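Local coordinates for uncharacterized Thioredoxin-like protein (Aeropyrum pernix, PDB 3HA9) that is of unknown function but, as a thioredoxin-fold protein of the AhpC/TSA family, probably acts as a thiol-disulfide oxidoreductase or antioxidant protein, at residues E17-I25 / M115-F126; C52-T63 / F104-W113. One frame throughout, in Å; residues are numbered along the deposited sequence. Where two conformers were deposited one is given.

Contact 1: E17-I25 / M115-F126; sequences EASFSLTTI and MVMDDGSLVEKF
The ring of Phe126 stands edge-on over one face of Phe20, the two planes at 83° and CZ of Phe126 3.7 Å from CD2 of Phe20. With chi1 64°, CG of Phe20 sits between its own backbone N and carbonyl carbon, which presents a ring face to CZ of Phe126. Further apolar packing follows along the chain. The branches of Leu22 and Leu122 cross at about a right angle, CD2 of the first 3.6 Å from CD1 of the second, while CG2 of Val116 touches CB of Leu22 at 4.0 Å. Beyond the bridge, the side chains of Ile25 and Met115 lie side by side, pointing the same way, CG2 of the first 3.8 Å from CB of the second, and Phe101 of helix 98-108 packs on both residues.

Among the polar contacts, Lys125 sends its chain, bent at chi2 (82°), to the C-terminal end of helix 3-18. Its ammonium NZ bonds to the carbonyl O of Ser19 at 3.0 Å, from above the carbonyl plane, and more weakly to the O of Glu17, so one charge gathers two backbone carbonyls where the helix runs out. Backbone N of Ile25 donates to O of Met115 (2.8 Å), beside the single bridge between Thr24 and Val116. A water links backbone N of Thr23 to O of Met117.

Within 115-126, Asp118 holds the start of the helix: OD1 accepts from N of Leu122 (2.9 Å) and OD2 from N of Val123, both on the syn side, though tilted out of the carboxylate plane. Asp119 OD1 takes N and OG of Ser121, the first of these closing an Asx turn.

Together these contacts lay residues 17-25, which lead from helix 3-18 into the 22-23/29-30 hairpin, against edge strand 114-117 of the thioredoxin-fold sheet and the short helix after it.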
loop_
_atom_site.group_PDB
_atom_site.type_symbol
_atom_site.label_atom_id
_atom_site.label_comp_id
_atom_site.label_asym_id
_atom_site.label_seq_id
_atom_site.Cartn_x
_atom_site.Cartn_y
_atom_site.Cartn_z
ATOM N N GLU A 17 -2.282 11.902 14.539
ATOM C CA GLU A 17 -2.657 12.611 13.314
ATOM C C GLU A 17 -2.046 11.916 12.094
ATOM O O GLU A 17 -2.667 11.855 11.030
ATOM C CB GLU A 17 -2.226 14.086 13.374
ATOM C CG GLU A 17 -2.688 14.909 12.183
ATOM C CD GLU A 17 -4.085 15.510 12.358
ATOM O OE1 GLU A 17 -4.870 14.995 13.179
ATOM O OE2 GLU A 17 -4.390 16.509 11.677
ATOM N N ALA A 18 -0.838 11.389 12.268
ATOM C CA ALA A 18 -0.043 10.769 11.185
ATOM C C ALA A 18 -0.504 9.359 10.844
ATOM O O ALA A 18 -0.138 8.807 9.789
ATOM C CB ALA A 18 1.457 10.757 11.570
ATOM N N SER A 19 -1.308 8.785 11.742
ATOM C CA SER A 19 -1.768 7.409 11.615
ATOM C C SER A 19 -2.796 7.262 10.492
ATOM O O SER A 19 -3.416 8.237 10.053
ATOM C CB SER A 19 -2.343 6.909 12.952
ATOM O OG SER A 19 -3.635 7.451 13.202
ATOM N N PHE A 20 -2.959 6.038 10.016
ATOM C CA PHE A 20 -3.904 5.777 8.945
ATOM C C PHE A 20 -4.781 4.570 9.238
ATOM O O PHE A 20 -4.498 3.782 10.141
ATOM C CB PHE A 20 -3.163 5.584 7.624
ATOM C CG PHE A 20 -2.262 4.377 7.599
ATOM C CD1 PHE A 20 -2.689 3.187 7.015
ATOM C CD2 PHE A 20 -0.979 4.434 8.147
ATOM C CE1 PHE A 20 -1.853 2.067 6.986
ATOM C CE2 PHE A 20 -0.145 3.320 8.124
ATOM C CZ PHE A 20 -0.584 2.138 7.542
ATOM N N SER A 21 -5.858 4.447 8.469
ATOM C CA SER A 21 -6.672 3.239 8.475
ATOM C C SER A 21 -6.969 2.825 7.032
ATOM O O SER A 21 -6.862 3.637 6.105
ATOM C CB SER A 21 -7.947 3.436 9.305
ATOM O OG SER A 21 -9.061 3.741 8.482
ATOM N N LEU A 22 -7.295 1.552 6.842
ATOM C CA LEU A 22 -7.512 0.997 5.516
ATOM C C LEU A 22 -8.867 0.306 5.502
ATOM O O LEU A 22 -9.260 -0.268 6.507
ATOM C CB LEU A 22 -6.435 -0.046 5.213
ATOM C CG LEU A 22 -4.970 0.321 5.475
ATOM C CD1 LEU A 22 -4.206 -0.893 5.980
ATOM C CD2 LEU A 22 -4.349 0.856 4.219
ATOM N N THR A 23 -9.568 0.369 4.371
ATOM C CA THR A 23 -10.820 -0.374 4.168
ATOM C C THR A 23 -10.542 -1.559 3.250
ATOM O O THR A 23 -10.179 -1.356 2.082
ATOM C CB THR A 23 -11.916 0.492 3.490
ATOM O OG1 THR A 23 -11.462 0.941 2.201
ATOM C CG2 THR A 23 -12.283 1.692 4.345
ATOM N N THR A 24 -10.697 -2.782 3.750
ATOM C CA THR A 24 -10.440 -3.951 2.898
ATOM C C THR A 24 -11.509 -4.095 1.814
ATOM O O THR A 24 -12.572 -3.473 1.897
ATOM C CB THR A 24 -10.318 -5.269 3.685
ATOM O OG1 THR A 24 -11.611 -5.679 4.158
ATOM C CG2 THR A 24 -9.332 -5.124 4.837
ATOM N N ILE A 25 -11.222 -4.918 0.810
ATOM C CA ILE A 25 -12.103 -5.099 -0.356
ATOM C C ILE A 25 -13.488 -5.584 0.078
ATOM O O ILE A 25 -14.496 -5.357 -0.612
ATOM C CB ILE A 25 -11.454 -6.052 -1.398
ATOM C CG1 ILE A 25 -12.244 -6.051 -2.721
ATOM C CG2 ILE A 25 -11.195 -7.470 -0.800
ATOM C CD1 ILE A 25 -11.631 -6.887 -3.823
ATOM N N MET A 115 -6.283 -7.229 0.694
ATOM C CA MET A 115 -6.685 -6.448 -0.482
ATOM C C MET A 115 -7.533 -5.251 -0.016
ATOM O O MET A 115 -8.463 -5.387 0.782
ATOM C CB MET A 115 -7.446 -7.309 -1.511
ATOM C CG MET A 115 -6.566 -8.296 -2.368
ATOM S SD MET A 115 -7.593 -9.403 -3.380
ATOM C CE MET A 115 -8.057 -10.657 -2.218
ATOM N N VAL A 116 -7.193 -4.067 -0.511
ATOM C CA VAL A 116 -7.831 -2.827 -0.077
ATOM C C VAL A 116 -8.161 -2.039 -1.331
ATOM O O VAL A 116 -7.392 -2.066 -2.277
ATOM C CB VAL A 116 -6.844 -1.993 0.818
ATOM C CG1 VAL A 116 -7.284 -0.569 0.993
ATOM C CG2 VAL A 116 -6.687 -2.653 2.194
ATOM N N MET A 117 -9.311 -1.378 -1.359
ATOM C CA MET A 117 -9.582 -0.426 -2.436
ATOM C C MET A 117 -9.620 0.967 -1.810
ATOM O O MET A 117 -10.206 1.154 -0.722
ATOM C CB MET A 117 -10.870 -0.785 -3.203
ATOM C CG MET A 117 -10.854 -2.170 -3.924
ATOM S SD MET A 117 -12.097 -2.414 -5.249
ATOM C CE MET A 117 -11.137 -1.826 -6.655
ATOM N N ASP A 118 -8.934 1.922 -2.436
ATOM C CA ASP A 118 -8.804 3.274 -1.878
ATOM C C ASP A 118 -9.653 4.254 -2.649
ATOM O O ASP A 118 -9.765 4.169 -3.868
ATOM C CB ASP A 118 -7.339 3.717 -1.946
ATOM C CG ASP A 118 -7.110 5.129 -1.409
ATOM O OD1 ASP A 118 -7.563 5.429 -0.296
ATOM O OD2 ASP A 118 -6.402 5.910 -2.092
ATOM N N ASP A 119 -10.209 5.216 -1.921
ATOM C CA ASP A 119 -11.025 6.267 -2.514
ATOM C C ASP A 119 -10.221 7.535 -2.837
ATOM O O ASP A 119 -10.811 8.577 -3.111
ATOM C CB ASP A 119 -12.208 6.591 -1.586
ATOM C CG ASP A 119 -11.772 7.183 -0.243
ATOM O OD1 ASP A 119 -10.572 7.334 0.013
ATOM O OD2 ASP A 119 -12.659 7.500 0.576
ATOM N N GLY A 120 -8.891 7.446 -2.816
ATOM C CA GLY A 120 -8.026 8.619 -3.008
ATOM C C GLY A 120 -7.434 9.134 -1.699
ATOM O O GLY A 120 -6.435 9.854 -1.718
ATOM N N SER A 121 -8.057 8.777 -0.561
ATOM C CA SER A 121 -7.532 9.150 0.778
ATOM C C SER A 121 -6.101 8.709 1.034
ATOM O O SER A 121 -5.280 9.480 1.561
ATOM C CB SER A 121 -8.407 8.553 1.909
ATOM O OG SER A 121 -9.711 9.092 1.856
ATOM N N LEU A 122 -5.803 7.461 0.684
ATOM C CA LEU A 122 -4.474 6.917 0.974
ATOM C C LEU A 122 -3.482 7.418 -0.065
ATOM O O LEU A 122 -2.299 7.613 0.240
ATOM C CB LEU A 122 -4.489 5.390 1.033
ATOM C CG LEU A 122 -5.290 4.844 2.217
ATOM C CD1 LEU A 122 -5.600 3.361 1.972
ATOM C CD2 LEU A 122 -4.562 5.061 3.565
ATOM N N VAL A 123 -3.975 7.636 -1.287
ATOM C CA VAL A 123 -3.148 8.264 -2.329
ATOM C C VAL A 123 -2.637 9.617 -1.839
ATOM O O VAL A 123 -1.442 9.943 -1.966
ATOM C CB VAL A 123 -3.923 8.379 -3.655
ATOM C CG1 VAL A 123 -3.197 9.340 -4.622
ATOM C CG2 VAL A 123 -4.048 7.004 -4.284
ATOM N N GLU A 124 -3.530 10.405 -1.258
ATOM C CA GLU A 124 -3.159 11.699 -0.710
ATOM C C GLU A 124 -2.249 11.542 0.503
ATOM O O GLU A 124 -1.220 12.227 0.613
ATOM C CB GLU A 124 -4.426 12.472 -0.335
ATOM C CG GLU A 124 -4.170 13.848 0.302
ATOM C CD GLU A 124 -5.455 14.552 0.731
ATOM O OE1 GLU A 124 -6.520 14.285 0.135
ATOM O OE2 GLU A 124 -5.406 15.391 1.654
ATOM N N LYS A 125 -2.618 10.639 1.410
ATOM C CA LYS A 125 -1.840 10.434 2.645
ATOM C C LYS A 125 -0.374 10.104 2.358
ATOM O O LYS A 125 0.526 10.668 2.974
ATOM C CB LYS A 125 -2.465 9.306 3.487
ATOM C CG LYS A 125 -1.795 9.072 4.863
ATOM C CD LYS A 125 -2.306 10.063 5.886
ATOM C CE LYS A 125 -1.931 9.651 7.315
ATOM N NZ LYS A 125 -2.695 10.519 8.224
ATOM N N PHE A 126 -0.146 9.176 1.440
ATOM C CA PHE A 126 1.197 8.663 1.184
ATOM C C PHE A 126 1.882 9.291 -0.024
ATOM O O PHE A 126 2.919 8.804 -0.478
ATOM C CB PHE A 126 1.161 7.137 1.102
ATOM C CG PHE A 126 0.955 6.504 2.446
ATOM C CD1 PHE A 126 2.020 6.388 3.329
ATOM C CD2 PHE A 126 -0.307 6.099 2.850
ATOM C CE1 PHE A 126 1.828 5.847 4.594
ATOM C CE2 PHE A 126 -0.494 5.541 4.105
ATOM C CZ PHE A 126 0.570 5.420 4.966
HETATM O O HOH W 1 -8.851 1.924 2.052
HETATM O O HOH W 2 -13.057 0.836 -0.371
#

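Contact 2: C52-T63 / F104-W113; sequences CVYMADLLDRLT and FIANYGDPSW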
loop_
_atom_site.group_PDB
_atom_site.type_symbol
_atom_site.label_atom_id
_atom_site.label_comp_id
_atom_site.label_asym_id
_atom_site.label_seq_id
_atom_site.Cartn_x
_atom_site.Cartn_y
_atom_site.Cartn_z
ATOM N N CYS A 52 2.620 -3.583 -13.132
ATOM C CA CYS A 52 2.200 -4.204 -11.883
ATOM C C CYS A 52 2.289 -5.722 -11.911
ATOM O O CYS A 52 2.423 -6.348 -10.866
ATOM C CB CYS A 52 0.797 -3.740 -11.492
ATOM S SG CYS A 52 0.770 -2.006 -10.973
ATOM N N VAL A 53 2.210 -6.315 -13.103
ATOM C CA VAL A 53 2.394 -7.761 -13.231
ATOM C C VAL A 53 3.798 -8.164 -12.757
ATOM O O VAL A 53 3.954 -9.153 -12.003
ATOM C CB VAL A 53 2.101 -8.256 -14.679
ATOM C CG1 VAL A 53 2.416 -9.741 -14.824
ATOM C CG2 VAL A 53 0.620 -7.988 -15.028
ATOM N N TYR A 54 4.811 -7.423 -13.210
ATOM C CA TYR A 54 6.177 -7.680 -12.751
ATOM C C TYR A 54 6.311 -7.394 -11.244
ATOM O O TYR A 54 6.943 -8.167 -10.512
ATOM C CB TYR A 54 7.222 -6.882 -13.560
ATOM C CG TYR A 54 8.607 -7.005 -12.971
ATOM C CD1 TYR A 54 9.285 -8.227 -12.999
ATOM C CD2 TYR A 54 9.231 -5.916 -12.345
ATOM C CE1 TYR A 54 10.548 -8.362 -12.432
ATOM C CE2 TYR A 54 10.496 -6.044 -11.781
ATOM C CZ TYR A 54 11.150 -7.270 -11.832
ATOM O OH TYR A 54 12.403 -7.423 -11.278
ATOM N N MET A 55 5.744 -6.279 -10.772
ATOM C CA MET A 55 5.799 -6.013 -9.320
ATOM C C MET A 55 5.156 -7.145 -8.514
ATOM O O MET A 55 5.655 -7.525 -7.457
ATOM C CB MET A 55 5.154 -4.653 -8.947
ATOM C CG MET A 55 5.366 -4.260 -7.468
ATOM S SD MET A 55 7.090 -4.228 -6.860
ATOM C CE MET A 55 7.721 -3.001 -7.940
ATOM N N ALA A 56 4.049 -7.696 -9.012
ATOM C CA ALA A 56 3.384 -8.782 -8.294
ATOM C C ALA A 56 4.323 -9.990 -8.195
ATOM O O ALA A 56 4.422 -10.631 -7.150
ATOM C CB ALA A 56 2.068 -9.166 -8.978
ATOM N N ASP A 57 5.041 -10.243 -9.282
ATOM C CA ASP A 57 6.051 -11.314 -9.321
ATOM C C ASP A 57 7.084 -11.147 -8.193
ATOM O O ASP A 57 7.356 -12.094 -7.448
ATOM C CB ASP A 57 6.687 -11.369 -10.714
ATOM C CG ASP A 57 7.813 -12.401 -10.820
ATOM O OD1 ASP A 57 7.564 -13.499 -11.366
ATOM O OD2 ASP A 57 8.951 -12.109 -10.375
ATOM N N LEU A 58 7.593 -9.925 -8.030
ATOM C CA LEU A 58 8.576 -9.631 -6.982
ATOM C C LEU A 58 8.041 -9.811 -5.575
ATOM O O LEU A 58 8.700 -10.419 -4.737
ATOM C CB LEU A 58 9.150 -8.224 -7.138
ATOM C CG LEU A 58 9.942 -7.946 -8.403
ATOM C CD1 LEU A 58 10.751 -6.663 -8.215
ATOM C CD2 LEU A 58 10.873 -9.128 -8.713
ATOM N N LEU A 59 6.858 -9.265 -5.317
ATOM C CA LEU A 59 6.244 -9.390 -4.010
ATOM C C LEU A 59 5.907 -10.850 -3.626
ATOM O O LEU A 59 5.975 -11.224 -2.456
ATOM C CB LEU A 59 5.020 -8.474 -3.942
ATOM C CG LEU A 59 5.337 -6.977 -4.070
ATOM C CD1 LEU A 59 4.021 -6.152 -4.194
ATOM C CD2 LEU A 59 6.145 -6.504 -2.869
ATOM N N ASP A 60 5.563 -11.668 -4.619
ATOM C CA ASP A 60 5.308 -13.101 -4.387
ATOM C C ASP A 60 6.549 -13.784 -3.842
ATOM O O ASP A 60 6.495 -14.546 -2.861
ATOM C CB ASP A 60 4.919 -13.789 -5.703
ATOM C CG ASP A 60 3.524 -13.444 -6.165
ATOM O OD1 ASP A 60 2.693 -12.995 -5.346
ATOM O OD2 ASP A 60 3.253 -13.624 -7.376
ATOM N N ARG A 61 7.668 -13.508 -4.489
ATOM C CA ARG A 61 8.921 -14.131 -4.104
ATOM C C ARG A 61 9.367 -13.631 -2.749
ATOM O O ARG A 61 9.816 -14.423 -1.924
ATOM C CB ARG A 61 9.990 -13.881 -5.166
ATOM C CG ARG A 61 9.728 -14.686 -6.423
ATOM C CD ARG A 61 10.205 -13.957 -7.656
ATOM N NE ARG A 61 11.660 -13.888 -7.709
ATOM C CZ ARG A 61 12.334 -13.287 -8.680
ATOM N NH1 ARG A 61 11.685 -12.711 -9.683
ATOM N NH2 ARG A 61 13.654 -13.262 -8.643
ATOM N N LEU A 62 9.209 -12.328 -2.497
ATOM C CA LEU A 62 9.628 -11.772 -1.210
ATOM C C LEU A 62 8.751 -12.297 -0.075
ATOM O O LEU A 62 9.248 -12.572 1.020
ATOM C CB LEU A 62 9.647 -10.237 -1.258
ATOM C CG LEU A 62 10.763 -9.686 -2.156
ATOM C CD1 LEU A 62 10.500 -8.246 -2.548
ATOM C CD2 LEU A 62 12.114 -9.819 -1.471
ATOM N N THR A 63 7.456 -12.462 -0.356
ATOM C CA THR A 63 6.512 -13.058 0.593
ATOM C C THR A 63 6.933 -14.477 0.975
ATOM O O THR A 63 6.928 -14.839 2.163
ATOM C CB THR A 63 5.080 -13.083 0.010
ATOM O OG1 THR A 63 4.603 -11.739 -0.117
ATOM C CG2 THR A 63 4.127 -13.864 0.917
ATOM N N PHE A 104 -6.820 -10.121 -10.876
ATOM C CA PHE A 104 -5.417 -9.748 -11.033
ATOM C C PHE A 104 -4.590 -10.401 -9.941
ATOM O O PHE A 104 -3.542 -11.034 -10.208
ATOM C CB PHE A 104 -5.244 -8.216 -11.019
ATOM C CG PHE A 104 -3.821 -7.781 -11.037
ATOM C CD1 PHE A 104 -3.160 -7.578 -12.242
ATOM C CD2 PHE A 104 -3.111 -7.613 -9.840
ATOM C CE1 PHE A 104 -1.802 -7.198 -12.256
ATOM C CE2 PHE A 104 -1.760 -7.237 -9.850
ATOM C CZ PHE A 104 -1.109 -7.027 -11.063
ATOM N N ILE A 105 -5.050 -10.271 -8.701
ATOM C CA ILE A 105 -4.325 -10.852 -7.570
ATOM C C ILE A 105 -4.317 -12.387 -7.626
ATOM O O ILE A 105 -3.287 -13.018 -7.303
ATOM C CB ILE A 105 -4.859 -10.305 -6.204
ATOM C CG1 ILE A 105 -4.665 -8.786 -6.138
ATOM C CG2 ILE A 105 -4.194 -11.033 -5.002
ATOM C CD1 ILE A 105 -3.179 -8.306 -6.131
ATOM N N ALA A 106 -5.415 -12.992 -8.077
ATOM C CA ALA A 106 -5.451 -14.461 -8.217
ATOM C C ALA A 106 -4.474 -14.927 -9.291
ATOM O O ALA A 106 -3.804 -15.957 -9.116
ATOM C CB ALA A 106 -6.850 -14.946 -8.532
ATOM N N ASN A 107 -4.395 -14.171 -10.383
ATOM C CA ASN A 107 -3.513 -14.519 -11.501
ATOM C C ASN A 107 -2.038 -14.330 -11.216
ATOM O O ASN A 107 -1.209 -15.149 -11.656
ATOM C CB ASN A 107 -3.848 -13.684 -12.748
ATOM C CG ASN A 107 -4.993 -14.253 -13.550
ATOM O OD1 ASN A 107 -5.671 -13.515 -14.288
ATOM N ND2 ASN A 107 -5.217 -15.549 -13.435
ATOM N N TYR A 108 -1.687 -13.244 -10.530
ATOM C CA TYR A 108 -0.270 -12.844 -10.439
ATOM C C TYR A 108 0.271 -12.673 -9.038
ATOM O O TYR A 108 1.485 -12.686 -8.825
ATOM C CB TYR A 108 -0.031 -11.553 -11.223
ATOM C CG TYR A 108 -0.515 -11.628 -12.646
ATOM C CD1 TYR A 108 0.102 -12.470 -13.564
ATOM C CD2 TYR A 108 -1.587 -10.842 -13.082
ATOM C CE1 TYR A 108 -0.333 -12.546 -14.878
ATOM C CE2 TYR A 108 -2.031 -10.916 -14.396
ATOM C CZ TYR A 108 -1.399 -11.781 -15.284
ATOM O OH TYR A 108 -1.804 -11.857 -16.595
ATOM N N GLY A 109 -0.631 -12.504 -8.080
ATOM C CA GLY A 109 -0.236 -12.207 -6.700
ATOM C C GLY A 109 -0.409 -13.398 -5.779
ATOM O O GLY A 109 -0.280 -14.555 -6.210
ATOM N N ASP A 110 -0.679 -13.117 -4.502
ATOM C CA ASP A 110 -0.628 -14.157 -3.449
ATOM C C ASP A 110 -1.871 -14.145 -2.578
ATOM O O ASP A 110 -2.407 -13.060 -2.251
ATOM C CB ASP A 110 0.655 -14.038 -2.601
ATOM C CG ASP A 110 0.913 -15.268 -1.718
ATOM O OD1 ASP A 110 1.732 -16.118 -2.137
ATOM O OD2 ASP A 110 0.286 -15.390 -0.632
ATOM N N PRO A 111 -2.352 -15.357 -2.211
ATOM C CA PRO A 111 -3.617 -15.492 -1.485
ATOM C C PRO A 111 -3.591 -14.963 -0.049
ATOM O O PRO A 111 -4.642 -14.619 0.493
ATOM C CB PRO A 111 -3.903 -17.004 -1.519
ATOM C CG PRO A 111 -2.682 -17.662 -2.123
ATOM C CD PRO A 111 -1.972 -16.609 -2.897
ATOM N N SER A 112 -2.404 -14.891 0.545
ATOM C CA SER A 112 -2.247 -14.385 1.896
ATOM C C SER A 112 -2.359 -12.851 2.007
ATOM O O SER A 112 -2.518 -12.326 3.108
ATOM C CB SER A 112 -0.918 -14.858 2.510
ATOM O OG SER A 112 0.180 -14.118 2.001
ATOM N N TRP A 113 -2.273 -12.133 0.888
ATOM C CA TRP A 113 -2.257 -10.658 0.931
ATOM C C TRP A 113 -3.578 -10.041 1.332
ATOM O O TRP A 113 -4.636 -10.532 0.976
ATOM C CB TRP A 113 -1.871 -10.078 -0.426
ATOM C CG TRP A 113 -0.532 -10.438 -0.898
ATOM C CD1 TRP A 113 0.464 -11.057 -0.183
ATOM C CD2 TRP A 113 0.008 -10.176 -2.187
ATOM N NE1 TRP A 113 1.583 -11.206 -0.961
ATOM C CE2 TRP A 113 1.335 -10.668 -2.195
ATOM C CE3 TRP A 113 -0.502 -9.573 -3.356
ATOM C CZ2 TRP A 113 2.154 -10.588 -3.312
ATOM C CZ3 TRP A 113 0.327 -9.491 -4.477
ATOM C CH2 TRP A 113 1.638 -9.991 -4.444
HETATM O O HOH W 3 4.417 -16.027 -1.934
#
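Tyr108 is sandwiched, with CB of its neighbour Asn107 over one ring face and CG1 of Val53 over the other, a CH-pi contact 4.0 Å from the centroid. The Phe104 ring turns its edge to helix 52-65, the helix that in the thioredoxin fold starts at the CxxC pair, with CZ 3.6 Å from O of Cys52, itself disulfide-bonded to Cys49. The indole of Trp113 has CB of Asp110 over one face, and O of Ala56 and N of Asp60 at its edge. The axes of 52-63 and 104-108 cross at -61° with a closest approach of 10.2 Å.

CB of Ala56 fits against CB of Tyr108 where the second helix ends, close to Gly109. Asp60 reaches this end with OD2 2.5 Å from O of Tyr108, so close that the acid probably carries a proton. OD1 of Asp60 lies 4.6 Å from OD1 of Asp110, a nearby acid that may favour protonation of Asp60; a water donates to OD1 of Asp110 and to O of Asp60.

Thr63 OG1, placed beside its backbone N by chi1 -67°, donates to O of Leu59 and accepts from NE1 of Trp113 at 3.2 Å, nearly in the indole plane.

Overall arrangement
Contacts 1 and 2 lie with their centres about 20 Å apart in one thioredoxin-fold domain, and contact 2 is nested along the chain within the loop that contact 1 closes. They join where helix 98-108 runs on into strand 114-117: the helix and the turn after it supply one side of contact 2, while strand 114-117 and helix 121-125 supply one side of contact 1. There SD of Met115 packs on CB of Ile105 at 4.0 Å. Thus this edge of the five-stranded sheet meets residues 17-25 through contact 1, while contact 2 packs the end of helix 98-108 on helix 52-65, which begins at the Cys49-Cys52 disulfide, arranged as in thioredoxins.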